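Local coordinates for colicin B (Escherichia coli, PDB 1RH1), which kills Escherichia coli and closely related bacteria by forming a channel that depolarises the cytoplasmic membrane and dissipates cellular energy, at residues R364-A369 against E446-V451; T362-S365 against S371-N374; P442-V447 against G494-D499; A418-K423 against L461-L466; L466-A471 against V487-A492. All blocks are in the same frame, centred on the assembly; numbering follows the deposited sequence.

Contact 1. Residues R364-A369 against E446-V451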
# COMPACT_ATOMS: atom_id res chain seq x y z
N ARG A 364 24.64 13.37 -8.13
CA ARG A 364 25.00 14.33 -9.16
C ARG A 364 25.71 13.68 -10.34
O ARG A 364 26.12 12.52 -10.28
CB ARG A 364 25.91 15.41 -8.61
CG ARG A 364 25.23 16.42 -7.70
CD ARG A 364 25.71 17.82 -8.07
NE ARG A 364 27.13 17.92 -7.85
CZ ARG A 364 27.88 18.95 -8.23
NH1 ARG A 364 27.40 20.00 -8.88
NH2 ARG A 364 29.16 18.91 -7.89
N SER A 365 25.81 14.38 -11.46
CA SER A 365 26.47 13.78 -12.60
C SER A 365 27.96 13.70 -12.34
O SER A 365 28.52 14.45 -11.55
CB SER A 365 26.26 14.59 -13.84
OG SER A 365 27.13 15.71 -13.88
N TYR A 366 28.55 12.77 -13.06
CA TYR A 366 29.98 12.51 -13.22
C TYR A 366 30.73 13.80 -13.52
O TYR A 366 31.65 14.13 -12.79
CB TYR A 366 30.21 11.51 -14.37
CG TYR A 366 28.94 11.25 -15.22
CD1 TYR A 366 28.43 12.20 -16.14
CD2 TYR A 366 28.22 10.06 -15.00
CE1 TYR A 366 27.22 11.97 -16.80
CE2 TYR A 366 27.01 9.82 -15.65
CZ TYR A 366 26.51 10.77 -16.55
OH TYR A 366 25.29 10.52 -17.16
N ASP A 367 30.32 14.57 -14.56
CA ASP A 367 30.99 15.81 -14.96
C ASP A 367 30.77 16.90 -13.92
O ASP A 367 31.67 17.74 -13.75
CB ASP A 367 30.47 16.30 -16.35
CG ASP A 367 30.76 15.43 -17.61
OD1 ASP A 367 31.33 15.91 -18.60
OD2 ASP A 367 30.39 14.26 -17.62
N ASP A 368 29.65 16.92 -13.17
CA ASP A 368 29.39 17.90 -12.11
C ASP A 368 30.17 17.63 -10.85
O ASP A 368 30.69 18.57 -10.25
CB ASP A 368 27.94 17.93 -11.73
CG ASP A 368 26.98 18.56 -12.74
OD1 ASP A 368 25.81 18.73 -12.41
OD2 ASP A 368 27.38 18.88 -13.86
N ALA A 369 30.23 16.36 -10.41
CA ALA A 369 31.01 15.92 -9.24
C ALA A 369 32.49 16.14 -9.45
O ALA A 369 33.15 16.71 -8.59
CB ALA A 369 30.86 14.43 -8.93
N GLU A 446 33.74 4.93 -10.96
CA GLU A 446 33.28 3.64 -10.48
C GLU A 446 31.95 3.80 -9.79
O GLU A 446 31.10 2.91 -9.89
CB GLU A 446 34.34 3.09 -9.52
CG GLU A 446 34.10 1.77 -8.78
CD GLU A 446 34.03 0.50 -9.61
OE1 GLU A 446 33.27 -0.39 -9.21
OE2 GLU A 446 34.72 0.37 -10.62
N VAL A 447 31.73 4.95 -9.11
CA VAL A 447 30.49 5.18 -8.35
C VAL A 447 29.36 5.37 -9.34
O VAL A 447 28.28 4.79 -9.17
CB VAL A 447 30.61 6.43 -7.44
CG1 VAL A 447 29.42 6.44 -6.51
CG2 VAL A 447 31.88 6.41 -6.60
N GLU A 448 29.62 6.16 -10.40
CA GLU A 448 28.66 6.34 -11.46
C GLU A 448 28.35 5.01 -12.15
O GLU A 448 27.17 4.71 -12.36
CB GLU A 448 29.18 7.34 -12.46
CG GLU A 448 29.29 8.74 -11.82
CD GLU A 448 28.02 9.57 -11.55
OE1 GLU A 448 28.18 10.72 -11.14
OE2 GLU A 448 26.88 9.12 -11.76
N SER A 449 29.37 4.18 -12.41
CA SER A 449 29.20 2.85 -12.97
C SER A 449 28.14 2.07 -12.23
O SER A 449 27.29 1.46 -12.87
CB SER A 449 30.42 2.00 -12.86
OG SER A 449 31.52 2.59 -13.51
N TRP A 450 28.14 2.14 -10.89
CA TRP A 450 27.19 1.41 -10.07
C TRP A 450 25.77 1.82 -10.35
O TRP A 450 24.92 0.94 -10.41
CB TRP A 450 27.37 1.64 -8.59
CG TRP A 450 28.70 1.19 -8.04
CD1 TRP A 450 29.50 0.25 -8.63
CD2 TRP A 450 29.21 1.67 -6.89
NE1 TRP A 450 30.53 0.11 -7.84
CE2 TRP A 450 30.39 0.95 -6.79
CE3 TRP A 450 28.84 2.60 -5.93
CZ2 TRP A 450 31.23 1.15 -5.70
CZ3 TRP A 450 29.68 2.80 -4.85
CH2 TRP A 450 30.87 2.08 -4.73
N VAL A 451 25.56 3.14 -10.51
CA VAL A 451 24.24 3.65 -10.81
C VAL A 451 23.84 3.20 -12.22
O VAL A 451 22.84 2.49 -12.38
CB VAL A 451 24.21 5.19 -10.73
CG1 VAL A 451 22.79 5.63 -10.92
CG2 VAL A 451 24.62 5.70 -9.37
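Glu448 sets a buried carboxylate against the first turn of helix 366-376, in a small, partly buried contact between that helix start and helix 441-452 of the pore-forming domain. OE1 of Glu448 lies 2.8 Å from the backbone N of Tyr366, but the angle is too poor for a hydrogen bond. The same oxygen comes within 2.9 Å of Arg364 O, and both are acceptors. This proximity would probably raise the affinity of the carboxylate for a proton, whereas the start of the helix would tend to stabilise its charge. The acid reaches this place through a bend at its second torsion (chi2 -74°). Its stem crosses the tyrosine side chain at about a right angle, with Glu448 CB at the ring edge, in the ring plane. Glu448 CD approaches obliquely, 3.5 Å from Tyr366 CD2, and the ring and carboxylate planes are 56° apart. Ser365 caps the helix start, its OG accepting from Asp368 N at 2.9 Å. Glu448 also touches Ile363 and Phe496, while Val447 and Trp450 on other sides of helix 441-452 pack on helix 457-472, and Trp450 additionally meets helix 420-435.

Contact 2. Residues T362-S365 against S371-N374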
# COMPACT_ATOMS: atom_id res chain seq x y z
N THR A 362 18.70 11.33 -6.86
CA THR A 362 19.67 10.85 -7.83
C THR A 362 21.05 11.42 -7.56
O THR A 362 21.08 12.64 -7.37
CB THR A 362 19.11 11.26 -9.21
OG1 THR A 362 17.91 10.51 -9.32
CG2 THR A 362 20.01 10.99 -10.41
N ILE A 363 22.19 10.70 -7.56
CA ILE A 363 23.45 11.39 -7.28
C ILE A 363 23.77 12.38 -8.38
O ILE A 363 23.19 12.27 -9.46
CB ILE A 363 24.72 10.47 -7.14
CG1 ILE A 363 24.87 9.52 -8.30
CG2 ILE A 363 24.63 9.68 -5.85
CD1 ILE A 363 26.19 8.78 -8.19
N ARG A 364 24.64 13.37 -8.13
CA ARG A 364 25.00 14.33 -9.16
C ARG A 364 25.71 13.68 -10.34
O ARG A 364 26.12 12.52 -10.28
CB ARG A 364 25.91 15.41 -8.61
CG ARG A 364 25.23 16.42 -7.70
CD ARG A 364 25.71 17.82 -8.07
NE ARG A 364 27.13 17.92 -7.85
CZ ARG A 364 27.88 18.95 -8.23
NH1 ARG A 364 27.40 20.00 -8.88
NH2 ARG A 364 29.16 18.91 -7.89
N SER A 365 25.81 14.38 -11.46
CA SER A 365 26.47 13.78 -12.60
C SER A 365 27.96 13.70 -12.34
O SER A 365 28.52 14.45 -11.55
CB SER A 365 26.26 14.59 -13.84
OG SER A 365 27.13 15.71 -13.88
N SER A 371 33.80 18.28 -11.37
CA SER A 371 34.20 19.67 -11.39
C SER A 371 34.34 20.14 -9.93
O SER A 371 35.21 20.95 -9.61
CB SER A 371 33.16 20.51 -12.15
OG SER A 371 31.83 20.54 -11.63
N SER A 372 33.52 19.57 -9.03
CA SER A 372 33.58 19.93 -7.63
C SER A 372 34.84 19.44 -6.99
O SER A 372 35.55 20.26 -6.43
CB SER A 372 32.45 19.36 -6.83
OG SER A 372 31.35 20.24 -6.96
N ILE A 373 35.18 18.15 -7.09
CA ILE A 373 36.38 17.73 -6.38
C ILE A 373 37.62 18.33 -7.03
O ILE A 373 38.60 18.47 -6.32
CB ILE A 373 36.51 16.16 -6.28
CG1 ILE A 373 36.96 15.58 -7.54
CG2 ILE A 373 35.20 15.50 -5.97
CD1 ILE A 373 38.38 15.12 -7.23
N ASN A 374 37.61 18.73 -8.31
CA ASN A 374 38.74 19.40 -8.92
C ASN A 374 38.99 20.78 -8.33
O ASN A 374 40.12 21.29 -8.35
CB ASN A 374 38.56 19.63 -10.40
CG ASN A 374 38.75 18.42 -11.28
OD1 ASN A 374 38.14 18.37 -12.35
ND2 ASN A 374 39.55 17.42 -10.93
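Arg364, in the loop before helix 366-376, brings its guanidinium to Ser372, two turns into that helix, a weak link between a loop residue and the helix that follows it. First in the helical segment, Ser371 stands beside this link, its hydroxyl turned back to bond Asp368 O. Ser372 then carries the contact. Its OG lies 2.7 Å from Arg364 NH2, at the edge of the guanidinium and near its plane. The hydrogen bond is nevertheless weak, with an N-H...O angle of only 121°. Ser372 CB follows along the same edge, 3.5 Å from NH2. Bends at the second and third torsions (chi2 -136°, chi3 -62°) bring the arginine's end here. A second bond, from NE to Ala495 O, fixes the rotation of the guanidinium, and Ser372 OG is also hydrogen-bonded to Asp499 OD1. The serine thus stands between arginine and aspartate, whose opposite charges would polarise its hydroxyl. Next comes Ile373, which leads away from the arginine into apolar surroundings that include Trp440. Helix 366-376 thus turns a polar side, through Ser372, to Arg364 and Asp499, and packs Ile373 on Met444 of helix 441-452 and on Ala495.

Contact 3. Residues P442-V447 against G494-D499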
# COMPACT_ATOMS: atom_id res chain seq x y z
N PRO A 442 39.07 7.55 -11.67
CA PRO A 442 38.70 6.17 -11.39
C PRO A 442 37.79 5.93 -10.21
O PRO A 442 36.95 5.04 -10.24
CB PRO A 442 40.02 5.47 -11.27
CG PRO A 442 41.01 6.59 -11.06
CD PRO A 442 40.47 7.62 -12.00
N LEU A 443 37.92 6.76 -9.17
CA LEU A 443 37.07 6.64 -8.00
C LEU A 443 35.69 7.15 -8.30
O LEU A 443 34.74 6.44 -8.00
CB LEU A 443 37.55 7.46 -6.81
CG LEU A 443 37.44 6.96 -5.37
CD1 LEU A 443 37.18 8.17 -4.52
CD2 LEU A 443 36.32 5.97 -5.16
N MET A 444 35.56 8.36 -8.86
CA MET A 444 34.25 8.95 -9.07
C MET A 444 33.48 8.26 -10.17
O MET A 444 32.27 8.12 -10.14
CB MET A 444 34.41 10.43 -9.36
CG MET A 444 35.18 11.13 -8.20
SD MET A 444 34.57 10.82 -6.53
CE MET A 444 33.74 12.34 -6.30
N LEU A 445 34.23 7.70 -11.11
CA LEU A 445 33.68 6.99 -12.25
C LEU A 445 33.12 5.62 -11.90
O LEU A 445 32.13 5.17 -12.46
CB LEU A 445 34.80 6.92 -13.28
CG LEU A 445 34.60 6.65 -14.77
CD1 LEU A 445 33.53 7.56 -15.36
CD2 LEU A 445 35.96 6.83 -15.45
N GLU A 446 33.74 4.93 -10.96
CA GLU A 446 33.28 3.64 -10.48
C GLU A 446 31.95 3.80 -9.79
O GLU A 446 31.10 2.91 -9.89
CB GLU A 446 34.34 3.09 -9.52
CG GLU A 446 34.10 1.77 -8.78
CD GLU A 446 34.03 0.50 -9.61
OE1 GLU A 446 33.27 -0.39 -9.21
OE2 GLU A 446 34.72 0.37 -10.62
N VAL A 447 31.73 4.95 -9.11
CA VAL A 447 30.49 5.18 -8.35
C VAL A 447 29.36 5.37 -9.34
O VAL A 447 28.28 4.79 -9.17
CB VAL A 447 30.61 6.43 -7.44
CG1 VAL A 447 29.42 6.44 -6.51
CG2 VAL A 447 31.88 6.41 -6.60
N GLY A 494 30.47 14.80 -0.63
CA GLY A 494 29.85 16.09 -0.88
C GLY A 494 29.45 16.31 -2.33
O GLY A 494 28.28 16.57 -2.63
N ALA A 495 30.46 16.13 -3.20
CA ALA A 495 30.36 16.29 -4.64
C ALA A 495 29.26 15.51 -5.35
O ALA A 495 28.82 15.94 -6.41
CB ALA A 495 31.68 15.90 -5.27
N PHE A 496 28.79 14.38 -4.82
CA PHE A 496 27.70 13.62 -5.39
C PHE A 496 26.36 14.13 -4.91
O PHE A 496 25.31 13.64 -5.35
CB PHE A 496 27.80 12.11 -5.01
CG PHE A 496 28.81 11.35 -5.87
CD1 PHE A 496 30.01 10.91 -5.31
CD2 PHE A 496 28.57 11.16 -7.23
CE1 PHE A 496 30.95 10.29 -6.12
CE2 PHE A 496 29.51 10.53 -8.04
CZ PHE A 496 30.71 10.10 -7.48
N ILE A 497 26.37 15.10 -3.99
CA ILE A 497 25.13 15.58 -3.39
C ILE A 497 24.95 17.03 -3.74
O ILE A 497 23.93 17.45 -4.28
CB ILE A 497 25.13 15.42 -1.84
CG1 ILE A 497 25.56 14.04 -1.36
CG2 ILE A 497 23.71 15.67 -1.38
CD1 ILE A 497 25.53 13.83 0.14
N ASP A 498 25.99 17.80 -3.45
CA ASP A 498 25.87 19.21 -3.64
C ASP A 498 27.21 19.89 -3.76
O ASP A 498 28.18 19.42 -3.17
CB ASP A 498 25.11 19.76 -2.47
CG ASP A 498 24.27 20.96 -2.80
OD1 ASP A 498 23.08 20.91 -2.47
OD2 ASP A 498 24.77 21.94 -3.36
N ASP A 499 27.26 21.00 -4.50
CA ASP A 499 28.50 21.76 -4.60
C ASP A 499 28.62 22.66 -3.37
O ASP A 499 29.73 23.10 -3.08
CB ASP A 499 28.50 22.61 -5.89
CG ASP A 499 29.77 23.42 -6.12
OD1 ASP A 499 30.82 22.85 -6.43
OD2 ASP A 499 29.71 24.65 -5.99
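Phe496 pushes the far end of its ring against helix 441-452, between the side chains of Met444 and Val447, which lie one helical turn apart. The hollow has a floor as well as walls: Met444 O sits at the ring edge, in its plane, 3.7 Å from Phe496 CZ. Val447 forms one wall. Its CG1 lies over one face, 4.0 Å above the plane and displaced toward the rim, while CB comes to 3.7 Å from CZ. Phe496 follows directly on helix 479-495, the second arm of the hydrophobic helical hairpin that pore-forming colicins bury inside a bundle of amphipathic helices; residues 477-497 are predicted to span the membrane. Met444 makes the other wall. Bent at its second and third torsions (chi2 -50°, chi3 -103°), it crosses the ring obliquely, on the side away from Val447, bringing CE to 3.5 Å from Phe496 CE1. The sulfur completes a Met-aromatic contact, with SD 4.8 Å from the ring centroid and 65° off the normal. The same methyl also meets the small bump of Ala495, Met444 CE being 4.2 Å from Ala495 CB. Ile373 and Met370 of helix 366-376 pack against Met444, and Phe464 against Val447.

Contact 4. Residues A418-K423 against L461-L466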
# COMPACT_ATOMS: atom_id res chain seq x y z
N ALA A 418 27.04 -10.25 -1.39
CA ALA A 418 28.47 -9.89 -1.51
C ALA A 418 29.21 -10.04 -2.87
O ALA A 418 30.04 -10.89 -3.23
CB ALA A 418 29.19 -10.66 -0.44
N ASP A 419 28.66 -9.08 -3.63
CA ASP A 419 28.97 -8.55 -4.95
C ASP A 419 29.54 -7.16 -4.74
O ASP A 419 30.01 -6.49 -5.65
CB ASP A 419 27.72 -8.41 -5.74
CG ASP A 419 27.52 -9.41 -6.87
OD1 ASP A 419 26.57 -9.22 -7.63
OD2 ASP A 419 28.29 -10.37 -6.99
N TYR A 420 29.33 -6.74 -3.48
CA TYR A 420 29.73 -5.52 -2.86
C TYR A 420 31.14 -5.63 -2.39
O TYR A 420 31.76 -4.58 -2.30
CB TYR A 420 28.88 -5.20 -1.65
CG TYR A 420 27.52 -4.68 -2.06
CD1 TYR A 420 26.54 -5.56 -2.53
CD2 TYR A 420 27.26 -3.32 -1.97
CE1 TYR A 420 25.31 -5.07 -2.93
CE2 TYR A 420 26.02 -2.83 -2.36
CZ TYR A 420 25.05 -3.72 -2.84
OH TYR A 420 23.80 -3.24 -3.18
N ALA A 421 31.67 -6.82 -2.10
CA ALA A 421 33.07 -6.91 -1.71
C ALA A 421 33.99 -6.42 -2.82
O ALA A 421 34.99 -5.75 -2.56
CB ALA A 421 33.42 -8.32 -1.41
N ILE A 422 33.54 -6.71 -4.05
CA ILE A 422 34.14 -6.33 -5.32
C ILE A 422 34.10 -4.84 -5.47
O ILE A 422 35.12 -4.25 -5.85
CB ILE A 422 33.36 -6.98 -6.47
CG1 ILE A 422 33.52 -8.48 -6.38
CG2 ILE A 422 33.87 -6.50 -7.79
CD1 ILE A 422 32.74 -9.32 -7.41
N LYS A 423 32.96 -4.21 -5.17
CA LYS A 423 32.82 -2.76 -5.30
C LYS A 423 33.64 -2.03 -4.26
O LYS A 423 34.34 -1.07 -4.58
CB LYS A 423 31.36 -2.38 -5.16
CG LYS A 423 30.55 -3.08 -6.24
CD LYS A 423 29.17 -2.49 -6.37
CE LYS A 423 28.46 -3.02 -7.62
NZ LYS A 423 27.92 -4.35 -7.41
N LEU A 461 25.18 5.83 -3.00
CA LEU A 461 25.73 6.86 -2.13
C LEU A 461 26.15 6.24 -0.81
O LEU A 461 27.21 6.58 -0.28
CB LEU A 461 24.72 7.94 -1.80
CG LEU A 461 25.02 9.38 -2.15
CD1 LEU A 461 23.99 10.19 -1.41
CD2 LEU A 461 26.42 9.85 -1.76
N SER A 462 25.34 5.33 -0.26
CA SER A 462 25.64 4.70 1.01
C SER A 462 26.92 3.91 0.96
O SER A 462 27.85 4.30 1.64
CB SER A 462 24.52 3.83 1.39
OG SER A 462 23.50 4.74 1.74
N LEU A 463 27.04 2.85 0.15
CA LEU A 463 28.27 2.08 -0.04
C LEU A 463 29.51 2.94 -0.21
O LEU A 463 30.51 2.66 0.43
CB LEU A 463 28.07 1.22 -1.26
CG LEU A 463 29.13 0.31 -1.81
CD1 LEU A 463 29.56 -0.74 -0.81
CD2 LEU A 463 28.53 -0.39 -3.00
N PHE A 464 29.46 4.02 -0.97
CA PHE A 464 30.60 4.87 -1.16
C PHE A 464 30.94 5.63 0.09
O PHE A 464 32.11 5.73 0.48
CB PHE A 464 30.30 5.85 -2.24
CG PHE A 464 31.47 6.76 -2.55
CD1 PHE A 464 32.61 6.24 -3.15
CD2 PHE A 464 31.39 8.11 -2.25
CE1 PHE A 464 33.67 7.09 -3.44
CE2 PHE A 464 32.45 8.95 -2.55
CZ PHE A 464 33.60 8.44 -3.14
N SER A 465 29.90 6.19 0.70
CA SER A 465 30.06 6.96 1.92
C SER A 465 30.43 6.05 3.08
O SER A 465 31.35 6.40 3.81
CB SER A 465 28.79 7.69 2.25
OG SER A 465 28.45 8.55 1.19
N LEU A 466 29.78 4.90 3.25
CA LEU A 466 30.13 3.92 4.24
C LEU A 466 31.55 3.41 4.06
O LEU A 466 32.31 3.48 5.02
CB LEU A 466 29.24 2.73 4.17
CG LEU A 466 27.88 2.87 4.74
CD1 LEU A 466 27.16 1.56 4.55
CD2 LEU A 466 27.95 3.16 6.22
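Leu463 brings both methyls of its fork to the CD2 corner of the Tyr420 ring, near the start of helix 420-435, which here runs beside helix 457-472. CD2 of the leucine is 3.4 Å from Tyr420 CD2 and meets the ring obliquely. The other branch, CD1, lies at the ring edge, in its plane, 3.6 Å from the same carbon. With CG anti to the backbone N (chi1 178°), the leucine extends out from its helix, which carries the fork out to the tyrosine. One turn further along helix 420-435, Lys423 adds its aliphatic stem, which crosses the leucine at about a right angle with CD 4.0 Å from Leu463 CD2. The amino end leads off in another direction: a turn at the last torsion (chi4 80°) brings NZ back toward Asp419 O for a weak hydrogen bond of 3.5 Å. Lysine carbon thus serves the apolar contact while its charged end stays away from it.

Within helix 457-472, Ser465 OG donates to Leu461 O at 2.8 Å. Ser465 N reaches that oxygen from the opposite face of the carbonyl plane, so the polar group is satisfied within the turn. Phe415 stacks on Tyr420, Met455 touches it, and Trp450 of helix 441-452 packs on both Leu463 and Lys423. This is the arrangement characteristic of the pore-forming domain of colicins, in which a hydrophobic helix, here predicted to be transmembrane, is sheathed by amphipathic helices in the water-soluble form.

Contact 5. Residues L466-A471 against V487-A492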
# COMPACT_ATOMS: atom_id res chain seq x y z
N LEU A 466 29.78 4.90 3.25
CA LEU A 466 30.13 3.92 4.24
C LEU A 466 31.55 3.41 4.06
O LEU A 466 32.31 3.48 5.02
CB LEU A 466 29.24 2.73 4.17
CG LEU A 466 27.88 2.87 4.74
CD1 LEU A 466 27.16 1.56 4.55
CD2 LEU A 466 27.95 3.16 6.22
N THR A 467 31.97 2.93 2.87
CA THR A 467 33.34 2.47 2.64
C THR A 467 34.34 3.56 3.00
O THR A 467 35.33 3.23 3.66
CB THR A 467 33.57 2.06 1.16
OG1 THR A 467 32.63 1.04 0.84
CG2 THR A 467 34.97 1.53 0.92
N LEU A 468 34.12 4.83 2.63
CA LEU A 468 35.06 5.88 2.97
C LEU A 468 35.10 6.26 4.45
O LEU A 468 36.17 6.36 5.04
CB LEU A 468 34.77 7.15 2.17
CG LEU A 468 34.87 7.17 0.68
CD1 LEU A 468 35.04 8.60 0.23
CD2 LEU A 468 36.07 6.39 0.21
N GLY A 469 33.93 6.45 5.06
CA GLY A 469 33.77 6.88 6.44
C GLY A 469 34.19 5.82 7.41
O GLY A 469 35.06 6.05 8.24
N SER A 470 33.59 4.63 7.31
CA SER A 470 33.94 3.55 8.21
C SER A 470 35.33 2.96 8.00
O SER A 470 35.78 2.07 8.73
CB SER A 470 32.87 2.46 8.12
OG SER A 470 32.85 1.83 6.86
N ALA A 471 36.06 3.44 7.01
CA ALA A 471 37.45 3.07 6.85
C ALA A 471 38.22 4.12 7.63
O ALA A 471 39.13 3.70 8.33
CB ALA A 471 37.91 3.12 5.41
N VAL A 487 38.77 15.82 5.13
CA VAL A 487 38.45 16.78 4.09
C VAL A 487 38.19 16.04 2.76
O VAL A 487 37.13 16.23 2.19
CB VAL A 487 39.62 17.77 4.00
CG1 VAL A 487 39.59 18.53 2.70
CG2 VAL A 487 39.46 18.81 5.08
N VAL A 488 39.12 15.19 2.25
CA VAL A 488 38.96 14.41 1.03
C VAL A 488 37.66 13.66 1.00
O VAL A 488 36.89 13.91 0.09
CB VAL A 488 40.07 13.38 0.82
CG1 VAL A 488 39.75 12.34 -0.27
CG2 VAL A 488 41.30 14.17 0.40
N ILE A 489 37.38 12.80 1.97
CA ILE A 489 36.14 12.06 1.88
C ILE A 489 34.91 12.92 2.05
O ILE A 489 33.87 12.56 1.50
CB ILE A 489 36.10 10.92 2.89
CG1 ILE A 489 35.96 11.37 4.32
CG2 ILE A 489 37.39 10.14 2.68
CD1 ILE A 489 35.45 10.22 5.20
N ALA A 490 34.98 14.07 2.74
CA ALA A 490 33.81 14.94 2.91
C ALA A 490 33.53 15.68 1.61
O ALA A 490 32.39 15.78 1.17
CB ALA A 490 34.03 15.97 3.98
N GLY A 491 34.58 16.17 0.96
CA GLY A 491 34.50 16.80 -0.34
C GLY A 491 34.09 15.75 -1.36
O GLY A 491 33.39 16.12 -2.30
N ALA A 492 34.44 14.46 -1.19
CA ALA A 492 34.04 13.43 -2.14
C ALA A 492 32.58 13.03 -1.95
O ALA A 492 31.82 13.09 -2.92
CB ALA A 492 34.90 12.19 -1.99
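Segments 466-471 and 487-492, of helices 457-472 and 479-495, run nearly antiparallel, at 157° between their directions with a closest axis approach of 10.2 Å, and come nearest at Leu468 and Ile489, whose CA atoms are 6.4 Å apart. The two side chains lie alongside, each pointing past the other. Leu468 lays CD1 against the branch point of the isoleucine, 3.7 Å from Ile489 CB and equally close to its CG2. The same methyl reaches Ala492, where CD1 is 4.2 Å from the alanine CB, so it sits between Ile489 and Ala492, one turn apart. The two helices are the arms of the hydrophobic helical hairpin at the centre of a colicin channel domain, both predicted to be transmembrane; the contact is buried, and no hydrogen bond crosses it. Ile489 answers in the other direction. Its CG1 is flanked by the backbone N and C (chi1 70°), which sends CD1 past Leu468 to pack directly on backbone: it is 3.9 Å from Gly469 CA and as far from Leu468 O. On the outer side of the first arm, Ser470 turns its hydroxyl back to Leu466 O, approaching from above the carbonyl plane, 48° out of it, while Ser470 N bonds the same oxygen. Ile427 and Ser431 of helix 420-435 flank Leu468, and Val332 of the long helix 291-340 packs against Ile489.

Contacts 1, 2 and 3 form one cluster, their centres 5 to 7 Å apart, built round the end of helix 479-495. Contacts 1 and 2 share Arg364, whose N reaches contact 3, 2.9 Å from Phe496 O in a probable hydrogen bond; separately, Glu448 OE1 packs at 3.4 Å on Phe496 CE2. Contact 4 lies on another side of helix 441-452, about 14 Å between centres from contacts 1 and 3, with Trp450 and Phe464 bridging the distance: Val447 CG2 is 3.5 Å from Phe464 CD1. Contact 5, nested in sequence within contact 3, joins the hairpin arms that contacts 4 and 3 pack against helices 420-435 and 441-452; Phe464 CE2 reaches Ala492 CB at 4.1 Å.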